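Local coordinates for putative endo-1,4-beta-xylanase (Bacteroides thetaiotaomicron VPI-5482, PDB 5MSX), which probably hydrolyses O-glycosidic bonds of plant pectin as a calcium-binding family 43 glycoside hydrolase, consistent with arabinofuranosidase activity, at residues Pro31-Asp36 / Asn285-Val290; Asn101-Ile106 / Val118-Glu123; Ile210-Tyr215 / Gly299-Val304. One frame throughout, in Å; residues are numbered along the deposited sequence.

Contact 1 of 3, residues Pro31-Asp36 / Asn285-Val290; sequences PDMIAD and NRQTYV. With EDO (1,2-ethanediol), chain U; EDO (1,2-ethanediol), chain B.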
loop_
_atom_site.group_PDB
_atom_site.type_symbol
_atom_site.label_atom_id
_atom_site.label_comp_id
_atom_site.label_asym_id
_atom_site.label_seq_id
_atom_site.Cartn_x
_atom_site.Cartn_y
_atom_site.Cartn_z
ATOM N N PRO C 31 -34.264 -8.690 -4.197
ATOM C CA PRO C 31 -35.232 -9.364 -5.114
ATOM C C PRO C 31 -34.517 -10.217 -6.151
ATOM O O PRO C 31 -34.532 -9.939 -7.341
ATOM C CB PRO C 31 -36.000 -8.198 -5.745
ATOM C CG PRO C 31 -35.061 -7.049 -5.674
ATOM C CD PRO C 31 -34.196 -7.238 -4.454
ATOM N N ASP C 32 -33.849 -11.234 -5.656
ATOM C CA ASP C 32 -33.193 -12.202 -6.467
ATOM C C ASP C 32 -32.862 -13.349 -5.511
ATOM O O ASP C 32 -33.086 -13.252 -4.300
ATOM C CB ASP C 32 -31.923 -11.598 -7.112
ATOM C CG ASP C 32 -31.431 -12.377 -8.342
ATOM O OD1 ASP C 32 -32.045 -13.410 -8.700
ATOM O OD2 ASP C 32 -30.383 -11.989 -8.919
ATOM N N MET C 33 -32.365 -14.431 -6.066
ATOM C CA MET C 33 -31.808 -15.507 -5.300
ATOM C C MET C 33 -30.314 -15.249 -5.135
ATOM O O MET C 33 -29.562 -15.278 -6.113
ATOM C CB MET C 33 -32.115 -16.839 -5.996
ATOM C CG MET C 33 -33.613 -17.134 -5.924
ATOM S SD MET C 33 -34.085 -18.684 -6.667
ATOM C CE MET C 33 -35.786 -18.848 -6.118
ATOM N N ILE C 34 -29.930 -14.904 -3.898
ATOM C CA ILE C 34 -28.560 -14.652 -3.541
ATOM C C ILE C 34 -28.207 -15.389 -2.249
ATOM O O ILE C 34 -29.087 -15.649 -1.403
ATOM C CB ILE C 34 -28.245 -13.146 -3.422
ATOM C CG1 ILE C 34 -29.040 -12.469 -2.293
ATOM C CG2 ILE C 34 -28.489 -12.449 -4.761
ATOM C CD1 ILE C 34 -28.348 -11.230 -1.753
ATOM N N ALA C 35 -26.932 -15.733 -2.141
ATOM C CA ALA C 35 -26.380 -16.410 -0.998
ATOM C C ALA C 35 -24.965 -15.888 -0.693
ATOM O O ALA C 35 -24.358 -15.172 -1.497
ATOM C CB ALA C 35 -26.329 -17.901 -1.275
ATOM N N ASP C 36 -24.451 -16.277 0.463
ATOM C CA ASP C 36 -23.067 -16.047 0.829
ATOM C C ASP C 36 -22.762 -14.528 0.825
ATOM O O ASP C 36 -21.691 -14.107 0.379
ATOM C CB ASP C 36 -22.088 -16.773 -0.127
ATOM C CG ASP C 36 -22.486 -18.234 -0.457
ATOM O OD1 ASP C 36 -22.972 -18.975 0.425
ATOM O OD2 ASP C 36 -22.228 -18.637 -1.613
ATOM N N ASN C 285 -31.143 -22.247 -4.861
ATOM C CA ASN C 285 -32.290 -21.377 -5.001
ATOM C C ASN C 285 -32.550 -20.795 -3.602
ATOM O O ASN C 285 -33.596 -20.986 -3.015
ATOM C CB ASN C 285 -33.506 -22.155 -5.517
ATOM C CG ASN C 285 -33.240 -22.813 -6.853
ATOM O OD1 ASN C 285 -32.957 -22.149 -7.819
ATOM N ND2 ASN C 285 -33.278 -24.119 -6.884
ATOM N N ARG C 286 -31.554 -20.091 -3.094
ATOM C CA ARG C 286 -31.580 -19.530 -1.754
ATOM C C ARG C 286 -31.865 -18.041 -1.850
ATOM O O ARG C 286 -31.615 -17.411 -2.870
ATOM C CB ARG C 286 -30.235 -19.792 -1.069
ATOM C CG ARG C 286 -29.904 -21.271 -0.972
ATOM C CD ARG C 286 -28.428 -21.553 -0.762
ATOM N NE ARG C 286 -27.593 -21.157 -1.901
ATOM C CZ ARG C 286 -26.274 -21.358 -1.941
ATOM N NH1 ARG C 286 -25.656 -21.936 -0.924
ATOM N NH2 ARG C 286 -25.567 -20.983 -2.992
ATOM N N GLN C 287 -32.384 -17.476 -0.773
ATOM C CA GLN C 287 -32.452 -16.022 -0.612
ATOM C C GLN C 287 -31.783 -15.644 0.687
ATOM O O GLN C 287 -31.452 -16.530 1.495
ATOM C CB GLN C 287 -33.892 -15.535 -0.685
ATOM C CG GLN C 287 -34.448 -15.597 -2.085
ATOM C CD GLN C 287 -35.787 -14.886 -2.201
ATOM O OE1 GLN C 287 -36.786 -15.372 -1.694
ATOM N NE2 GLN C 287 -35.806 -13.723 -2.850
ATOM N N THR C 288 -31.562 -14.333 0.859
ATOM C CA THR C 288 -30.792 -13.770 1.985
ATOM C C THR C 288 -31.703 -12.895 2.815
ATOM O O THR C 288 -32.552 -12.175 2.267
ATOM C CB THR C 288 -29.515 -13.024 1.532
ATOM O OG1 THR C 288 -28.568 -13.973 1.035
ATOM C CG2 THR C 288 -28.826 -12.254 2.703
ATOM N N TYR C 289 -31.576 -13.028 4.138
ATOM C CA TYR C 289 -32.383 -12.305 5.116
ATOM C C TYR C 289 -31.460 -11.611 6.111
ATOM O O TYR C 289 -30.313 -12.037 6.297
ATOM C CB TYR C 289 -33.290 -13.294 5.873
ATOM C CG TYR C 289 -34.243 -14.005 4.925
ATOM C CD1 TYR C 289 -33.824 -15.112 4.208
ATOM C CD2 TYR C 289 -35.505 -13.511 4.675
ATOM C CE1 TYR C 289 -34.654 -15.742 3.312
ATOM C CE2 TYR C 289 -36.365 -14.156 3.780
ATOM C CZ TYR C 289 -35.925 -15.273 3.093
ATOM O OH TYR C 289 -36.746 -15.959 2.197
ATOM N N VAL C 290 -31.984 -10.590 6.780
ATOM C CA VAL C 290 -31.214 -9.786 7.763
ATOM C C VAL C 290 -32.021 -9.672 9.067
ATOM O O VAL C 290 -33.250 -9.426 9.046
ATOM C CB VAL C 290 -30.842 -8.379 7.200
ATOM C CG1 VAL C 290 -30.045 -7.543 8.214
ATOM C CG2 VAL C 290 -30.000 -8.509 5.937
HETATM C C1 EDO U . -21.457 -22.951 -2.585
HETATM O O1 EDO U . -21.396 -22.933 -1.151
HETATM C C2 EDO U . -21.869 -21.600 -3.116
HETATM O O2 EDO U . -22.765 -20.999 -2.196
HETATM C C1 EDO B . -32.709 -26.742 -8.952
HETATM O O1 EDO B . -33.190 -25.555 -9.593
HETATM C C2 EDO B . -31.237 -26.964 -9.284
HETATM O O2 EDO B . -30.556 -25.734 -9.579
HETATM O O HOH W 1 -32.477 -12.455 -1.445
#
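Met33 and Ile34 pack against Arg286, Gln287 and Thr288 where the first and last blades of the five-bladed beta-propeller, the fold of family 43 glycoside hydrolases, come together. The touching parts, 32-36 and 285-288, run 74° apart and form no regular strand pairing. The tight part is buried. Met33 CA lies 3.1 Å from Arg286 O, and the rest of Met33 runs on extended until SD rests 3.6 Å from Asn285 CA. With CG1 in the crowded position between its backbone N and carbonyl carbon (chi1 64°), Ile34 sets that branch 3.7 Å from Thr288 OG1, the two side chains crossing at about a right angle. Gln287 NE2 donates to Asp32 O over 3.1 Å and also reaches Asn363 O; the Asp32 oxygen is met from above its carbonyl plane, although the bond itself is fairly straight at 161°. A water donates to the same Asp32 O and accepts from Thr288 N. Gln287 OE1 is taken up by Arg281, while the side chain leans on Trp454 of the second calcium site.

Toward Asn285 and Arg286 the contact loosens and becomes partly exposed, and 1,2-ethanediol molecules, probably from the crystallisation liquor, add to the protein partners. Asn285 ND2 binds one of them and also Arg282 O. The Arg286 guanidinium carries Ala35 CB over one face, 3.5 Å from CZ, and its NE is salt-bridged to Asp53. Asp36, predicted to be the catalytic proton acceptor, holds OD1 4.2 Å from Arg286 NH1, but well out of the guanidinium plane, so no N-H points at it, while its OD2 is hydrogen-bonded to Thr51 OG1. At the edge of that plane, Arg286 NH2 donates to O2 of the other ethanediol at 2.9 Å.

Contact 2 of 3, residues Asn101-Ile106 / Val118-Glu123; sequences NGKYYI and VADKPE. With EDO (1,2-ethanediol), chain G.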
loop_
_atom_site.group_PDB
_atom_site.type_symbol
_atom_site.label_atom_id
_atom_site.label_comp_id
_atom_site.label_asym_id
_atom_site.label_seq_id
_atom_site.Cartn_x
_atom_site.Cartn_y
_atom_site.Cartn_z
ATOM N N ASN C 101 -4.332 0.889 0.450
ATOM C CA ASN C 101 -3.403 1.440 -0.561
ATOM C C ASN C 101 -4.109 2.330 -1.567
ATOM O O ASN C 101 -3.806 2.287 -2.735
ATOM C CB ASN C 101 -2.675 0.299 -1.313
ATOM C CG ASN C 101 -2.021 -0.686 -0.380
ATOM O OD1 ASN C 101 -1.327 -0.292 0.559
ATOM N ND2 ASN C 101 -2.248 -1.979 -0.618
ATOM N N GLY C 102 -5.117 3.069 -1.113
ATOM C CA GLY C 102 -5.889 3.945 -1.980
ATOM C C GLY C 102 -6.826 3.245 -2.939
ATOM O O GLY C 102 -7.338 3.898 -3.826
ATOM N N LYS C 103 -7.070 1.944 -2.724
ATOM C CA LYS C 103 -7.835 1.056 -3.620
ATOM C C LYS C 103 -8.835 0.181 -2.844
ATOM O O LYS C 103 -8.773 0.071 -1.617
ATOM C CB LYS C 103 -6.889 0.069 -4.329
ATOM C CG LYS C 103 -5.816 0.666 -5.209
ATOM C CD LYS C 103 -6.415 1.542 -6.277
ATOM C CE LYS C 103 -5.342 2.078 -7.203
ATOM N NZ LYS C 103 -5.655 3.488 -7.590
ATOM N N TYR C 104 -9.675 -0.509 -3.606
ATOM C CA TYR C 104 -10.593 -1.528 -3.095
ATOM C C TYR C 104 -10.152 -2.905 -3.572
ATOM O O TYR C 104 -9.890 -3.104 -4.768
ATOM C CB TYR C 104 -12.011 -1.227 -3.557
ATOM C CG TYR C 104 -12.561 -0.005 -2.901
ATOM C CD1 TYR C 104 -13.166 -0.082 -1.656
ATOM C CD2 TYR C 104 -12.412 1.281 -3.488
ATOM C CE1 TYR C 104 -13.653 1.043 -1.015
ATOM C CE2 TYR C 104 -12.917 2.430 -2.849
ATOM C CZ TYR C 104 -13.530 2.296 -1.609
ATOM O OH TYR C 104 -14.031 3.392 -0.939
ATOM N N TYR C 105 -10.040 -3.839 -2.632
ATOM C CA TYR C 105 -9.710 -5.235 -2.912
ATOM C C TYR C 105 -10.922 -6.151 -2.574
ATOM O O TYR C 105 -11.648 -5.895 -1.622
ATOM C CB TYR C 105 -8.506 -5.668 -2.098
ATOM C CG TYR C 105 -7.230 -4.930 -2.406
ATOM C CD1 TYR C 105 -6.948 -3.684 -1.803
ATOM C CD2 TYR C 105 -6.283 -5.476 -3.268
ATOM C CE1 TYR C 105 -5.763 -3.009 -2.072
ATOM C CE2 TYR C 105 -5.094 -4.796 -3.558
ATOM C CZ TYR C 105 -4.844 -3.574 -2.958
ATOM O OH TYR C 105 -3.689 -2.922 -3.239
ATOM N N ILE C 106 -11.114 -7.202 -3.363
ATOM C CA ILE C 106 -12.144 -8.179 -3.113
ATOM C C ILE C 106 -11.577 -9.556 -3.409
ATOM O O ILE C 106 -10.677 -9.696 -4.244
ATOM C CB ILE C 106 -13.424 -7.826 -3.907
ATOM C CG1 ILE C 106 -14.659 -8.490 -3.277
ATOM C CG2 ILE C 106 -13.253 -8.142 -5.393
ATOM C CD1 ILE C 106 -15.952 -7.823 -3.688
ATOM N N VAL C 118 -8.757 -6.199 -7.612
ATOM C CA VAL C 118 -8.543 -4.809 -7.185
ATOM C C VAL C 118 -9.234 -3.847 -8.113
ATOM O O VAL C 118 -9.356 -4.127 -9.290
ATOM C CB VAL C 118 -7.024 -4.475 -7.096
ATOM C CG1 VAL C 118 -6.333 -4.630 -8.460
ATOM C CG2 VAL C 118 -6.800 -3.079 -6.509
ATOM N N ALA C 119 -9.701 -2.732 -7.566
ATOM C CA ALA C 119 -10.399 -1.702 -8.329
ATOM C C ALA C 119 -10.224 -0.340 -7.664
ATOM O O ALA C 119 -9.813 -0.276 -6.515
ATOM C CB ALA C 119 -11.882 -2.035 -8.408
ATOM N N ASP C 120 -10.582 0.729 -8.380
ATOM C CA ASP C 120 -10.504 2.104 -7.854
ATOM C C ASP C 120 -11.731 2.501 -7.084
ATOM O O ASP C 120 -11.675 3.458 -6.318
ATOM C CB ASP C 120 -10.379 3.133 -8.977
ATOM C CG ASP C 120 -9.074 3.060 -9.692
ATOM O OD1 ASP C 120 -8.058 2.633 -9.082
ATOM O OD2 ASP C 120 -9.063 3.452 -10.880
ATOM N N LYS C 121 -12.857 1.830 -7.334
ATOM C CA LYS C 121 -14.067 2.067 -6.558
ATOM C C LYS C 121 -14.851 0.766 -6.358
ATOM O O LYS C 121 -14.584 -0.244 -7.044
ATOM C CB LYS C 121 -14.912 3.155 -7.216
ATOM C CG LYS C 121 -15.330 2.884 -8.638
ATOM C CD LYS C 121 -16.006 4.123 -9.197
ATOM C CE LYS C 121 -16.677 3.849 -10.535
ATOM N NZ LYS C 121 -15.676 3.332 -11.510
ATOM N N PRO C 122 -15.785 0.756 -5.392
ATOM C CA PRO C 122 -16.522 -0.498 -5.109
ATOM C C PRO C 122 -17.392 -0.999 -6.261
ATOM O O PRO C 122 -17.690 -2.177 -6.320
ATOM C CB PRO C 122 -17.341 -0.150 -3.861
ATOM C CG PRO C 122 -17.366 1.352 -3.809
ATOM C CD PRO C 122 -16.061 1.782 -4.374
ATOM N N GLU C 123 -17.717 -0.131 -7.219
ATOM C CA GLU C 123 -18.444 -0.524 -8.447
ATOM C C GLU C 123 -17.566 -1.224 -9.500
ATOM O O GLU C 123 -18.066 -1.681 -10.503
ATOM C CB GLU C 123 -19.105 0.702 -9.087
ATOM C CG GLU C 123 -20.171 1.403 -8.232
ATOM C CD GLU C 123 -19.625 2.329 -7.146
ATOM O OE1 GLU C 123 -20.447 2.739 -6.295
ATOM O OE2 GLU C 123 -18.400 2.616 -7.101
HETATM C C1 EDO G . -13.018 4.184 2.358
HETATM O O1 EDO G . -14.144 3.600 1.716
HETATM C C2 EDO G . -13.411 5.621 2.611
HETATM O O2 EDO G . -13.863 6.230 1.385
#
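Tyr104 and Ala119 form an antiparallel hydrogen-bonded pair within the second blade of the beta-propeller, joining strand 103-106 to strand 113-119. Both backbone donors are satisfied across the pair: Tyr104 N reaches Ala119 O at 2.9 Å and 170°, and Ala119 N returns to Tyr104 O at 2.8 Å. Tyr104 O also lies 3.3 Å from Val118 CA in a CA-H...O contact. Next along, Tyr105 and Val118 make the non-hydrogen-bonded pair, with Val118 CG2 over one face of the Tyr105 ring, 4.1 Å from its centroid; Asn101 ND2 donates to Tyr105 OH and to Glu179 O.

Where the strand gives way to loop, Pro122 CD sits over one face of the Tyr104 ring, 3.7 Å from the centroid and 18° off the normal, while Asp120 O lies at the ring edge. Phe99 meets the same ring edge-to-face. The Tyr104 hydroxyl is engaged by 1,2-ethanediol O1 at 2.7 Å, and the diol is bonded in turn to Asn43 and to Asp270 of the second subunit. With an alanine in place of Tyr104 the ring is gone, which is likely to open a gap under Pro122 CD and leave Phe99 without its edge-to-face mate.

Lys103, bent at chi2 (-57°), runs beside Asp120 in the same direction, and its NZ makes a salt bridge to Asp120 OD1 at 3.0 Å, arriving from above the carboxylate plane.

Contact 3 of 3, residues Ile210-Tyr215 / Gly299-Val304; sequences IYYYLY and GTIRPV. With EDO (1,2-ethanediol), chain D.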
loop_
_atom_site.group_PDB
_atom_site.type_symbol
_atom_site.label_atom_id
_atom_site.label_comp_id
_atom_site.label_asym_id
_atom_site.label_seq_id
_atom_site.Cartn_x
_atom_site.Cartn_y
_atom_site.Cartn_z
ATOM N N ILE C 210 -12.817 -7.167 21.655
ATOM C CA ILE C 210 -13.019 -8.600 21.544
ATOM C C ILE C 210 -13.087 -8.991 20.057
ATOM O O ILE C 210 -13.785 -8.362 19.269
ATOM C CB ILE C 210 -14.297 -9.051 22.287
ATOM C CG1 ILE C 210 -14.267 -8.544 23.737
ATOM C CG2 ILE C 210 -14.461 -10.573 22.242
ATOM C CD1 ILE C 210 -15.499 -8.912 24.569
ATOM N N TYR C 211 -12.324 -10.016 19.711
ATOM C CA TYR C 211 -12.292 -10.621 18.397
ATOM C C TYR C 211 -13.298 -11.778 18.342
ATOM O O TYR C 211 -13.324 -12.612 19.242
ATOM C CB TYR C 211 -10.886 -11.152 18.107
ATOM C CG TYR C 211 -9.769 -10.127 18.072
ATOM C CD1 TYR C 211 -9.640 -9.223 17.008
ATOM C CD2 TYR C 211 -8.799 -10.098 19.065
ATOM C CE1 TYR C 211 -8.606 -8.312 16.964
ATOM C CE2 TYR C 211 -7.759 -9.173 19.035
ATOM C CZ TYR C 211 -7.660 -8.297 17.987
ATOM O OH TYR C 211 -6.599 -7.420 17.937
ATOM N N TYR C 212 -14.133 -11.787 17.301
ATOM C CA TYR C 212 -15.213 -12.763 17.104
ATOM C C TYR C 212 -14.972 -13.554 15.838
ATOM O O TYR C 212 -14.867 -12.980 14.762
ATOM C CB TYR C 212 -16.562 -12.051 17.006
ATOM C CG TYR C 212 -16.975 -11.379 18.282
ATOM C CD1 TYR C 212 -16.609 -10.054 18.562
ATOM C CD2 TYR C 212 -17.706 -12.063 19.237
ATOM C CE1 TYR C 212 -16.983 -9.434 19.744
ATOM C CE2 TYR C 212 -18.059 -11.454 20.435
ATOM C CZ TYR C 212 -17.717 -10.132 20.672
ATOM O OH TYR C 212 -18.066 -9.526 21.884
ATOM N N TYR C 213 -14.855 -14.876 15.974
ATOM C CA TYR C 213 -14.729 -15.783 14.849
ATOM C C TYR C 213 -15.975 -16.670 14.775
ATOM O O TYR C 213 -16.164 -17.555 15.598
ATOM C CB TYR C 213 -13.466 -16.666 14.979
ATOM C CG TYR C 213 -13.352 -17.616 13.843
ATOM C CD1 TYR C 213 -13.034 -17.151 12.598
ATOM C CD2 TYR C 213 -13.623 -18.977 13.997
ATOM C CE1 TYR C 213 -13.013 -17.985 11.512
ATOM C CE2 TYR C 213 -13.581 -19.839 12.911
ATOM C CZ TYR C 213 -13.293 -19.337 11.668
ATOM O OH TYR C 213 -13.216 -20.136 10.554
ATOM N N LEU C 214 -16.794 -16.425 13.764
ATOM C CA LEU C 214 -18.019 -17.181 13.506
ATOM C C LEU C 214 -17.752 -18.095 12.333
ATOM O O LEU C 214 -17.156 -17.660 11.343
ATOM C CB LEU C 214 -19.185 -16.227 13.120
ATOM C CG LEU C 214 -19.844 -15.353 14.200
ATOM C CD1 LEU C 214 -18.867 -14.453 14.919
ATOM C CD2 LEU C 214 -20.936 -14.520 13.541
ATOM N N TYR C 215 -18.234 -19.330 12.429
ATOM C CA TYR C 215 -17.968 -20.353 11.434
ATOM C C TYR C 215 -19.226 -21.224 11.240
ATOM O O TYR C 215 -19.979 -21.459 12.187
ATOM C CB TYR C 215 -16.745 -21.169 11.886
ATOM C CG TYR C 215 -16.919 -21.917 13.199
ATOM C CD1 TYR C 215 -16.742 -21.281 14.418
ATOM C CD2 TYR C 215 -17.259 -23.267 13.211
ATOM C CE1 TYR C 215 -16.934 -21.957 15.612
ATOM C CE2 TYR C 215 -17.440 -23.961 14.409
ATOM C CZ TYR C 215 -17.281 -23.312 15.595
ATOM O OH TYR C 215 -17.483 -24.007 16.767
ATOM N N GLY C 299 -19.804 -9.444 26.462
ATOM C CA GLY C 299 -19.334 -9.601 25.093
ATOM C C GLY C 299 -19.849 -10.840 24.377
ATOM O O GLY C 299 -19.611 -10.959 23.178
ATOM N N THR C 300 -20.552 -11.756 25.063
ATOM C CA THR C 300 -21.070 -12.938 24.356
ATOM C C THR C 300 -22.171 -12.512 23.384
ATOM O O THR C 300 -22.886 -11.546 23.662
ATOM C CB THR C 300 -21.645 -14.054 25.261
ATOM O OG1 THR C 300 -22.558 -13.495 26.194
ATOM C CG2 THR C 300 -20.544 -14.823 25.951
ATOM N N ILE C 301 -22.280 -13.220 22.256
ATOM C CA ILE C 301 -23.318 -12.951 21.248
ATOM C C ILE C 301 -24.616 -13.623 21.674
ATOM O O ILE C 301 -24.615 -14.812 22.045
ATOM C CB ILE C 301 -22.914 -13.473 19.845
ATOM C CG1 ILE C 301 -21.672 -12.746 19.327
ATOM C CG2 ILE C 301 -24.058 -13.316 18.855
ATOM C CD1 ILE C 301 -21.029 -13.398 18.115
ATOM N N ARG C 302 -25.721 -12.882 21.616
ATOM C CA ARG C 302 -27.027 -13.482 21.893
ATOM C C ARG C 302 -27.479 -14.258 20.660
ATOM O O ARG C 302 -27.430 -13.708 19.554
ATOM C CB ARG C 302 -28.059 -12.417 22.256
ATOM C CG ARG C 302 -27.688 -11.610 23.518
ATOM C CD ARG C 302 -28.793 -10.643 23.976
ATOM N NE ARG C 302 -30.090 -11.321 24.084
ATOM C CZ ARG C 302 -30.404 -12.235 24.986
ATOM N NH1 ARG C 302 -29.546 -12.593 25.948
ATOM N NH2 ARG C 302 -31.603 -12.796 24.938
ATOM N N PRO C 303 -27.911 -15.528 20.828
ATOM C CA PRO C 303 -28.394 -16.270 19.642
ATOM C C PRO C 303 -29.425 -15.446 18.877
ATOM O O PRO C 303 -30.295 -14.814 19.488
ATOM C CB PRO C 303 -28.998 -17.545 20.247
ATOM C CG PRO C 303 -28.196 -17.768 21.480
ATOM C CD PRO C 303 -27.858 -16.393 22.020
ATOM N N VAL C 304 -29.305 -15.421 17.555
ATOM C CA VAL C 304 -30.087 -14.499 16.734
ATOM C C VAL C 304 -31.546 -14.932 16.665
ATOM O O VAL C 304 -31.820 -16.077 16.453
ATOM C CB VAL C 304 -29.527 -14.397 15.297
ATOM C CG1 VAL C 304 -30.398 -13.463 14.452
ATOM C CG2 VAL C 304 -28.093 -13.883 15.344
HETATM C C1 EDO D . -29.795 -10.989 19.086
HETATM O O1 EDO D . -28.701 -11.670 18.429
HETATM C C2 EDO D . -31.213 -11.305 18.644
HETATM O O2 EDO D . -31.418 -11.072 17.214
#
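The Tyr212 ring takes Gly299 O at its edge, in plane, and Ile210 CG2 over one face, 3.6 Å above the plane and displaced toward the rim. Phe205 stacks with this ring as well, and Phe295 meets it with the planes at about 60°. Ile301 approaches obliquely, from neither face nor edge: its CD1 comes within 3.8 Å of Tyr212 CD2 as the two side chains slide past each other in opposite directions.

The polar link is made at the far end of the phenol, where Tyr212 OH donates to Gly299 O. The modelled separation of 2.5 Å is very short, so the exact length is doubtful, but the in-plane approach fits a hydroxyl directed at the carbonyl. Gly299 has a positive phi (92°), and at its backbone angles a side chain would be jammed against the preceding carbonyl oxygen. A CB here would also fall 2.5 Å from Ile210 CD1, which in the model touches Gly299 CA at 3.9 Å. Both observations account for the glycine.

Ile301 completes the apolar part. Its CG1 is anti to the carbonyl carbon (chi1 -63°) and the chain continues extended, which brings CD1 against both Tyr212 and Leu214; Leu214 CD1 is 4.0 Å from Ile301 CD1. About 193 Å² is buried, both sides summed, shared between Ile210, Tyr212 and Leu214 of the strand and Gly299 and Ile301 facing them.

Strand 210-217 is the second of the four strands of the fourth blade of the beta-propeller, paired antiparallel with strands 203-207 and 224-230. The irregular segment 299-304 follows strand 287-293 of the last blade and lies across this sheet, with Ile301 N bonded to Tyr227 OH of strand 224-230 and the Ile301 side chain against Leu293 of strand 287-293.

The contacts touch four of the five blades. Contact 1 joins the first blade to the last, contact 2 lies within the second, away from the annotated sites, and contact 3 lays the chain leaving the last across the fourth. Contact 2 falls between the segments of contact 1 in sequence; contacts 1 and 3 interleave. None touch: nearest atoms are about 7 Å apart for contacts 1 and 3, about 9 Å for 1 and 2, and about 17 Å for 2 and 3. Contact 1 holds Asp36, the predicted proton acceptor, whose side chain is about 6 Å from a bound calcium ion. In contact 3, the Leu214 side chain is about 11 Å from that of Glu200, the predicted proton donor.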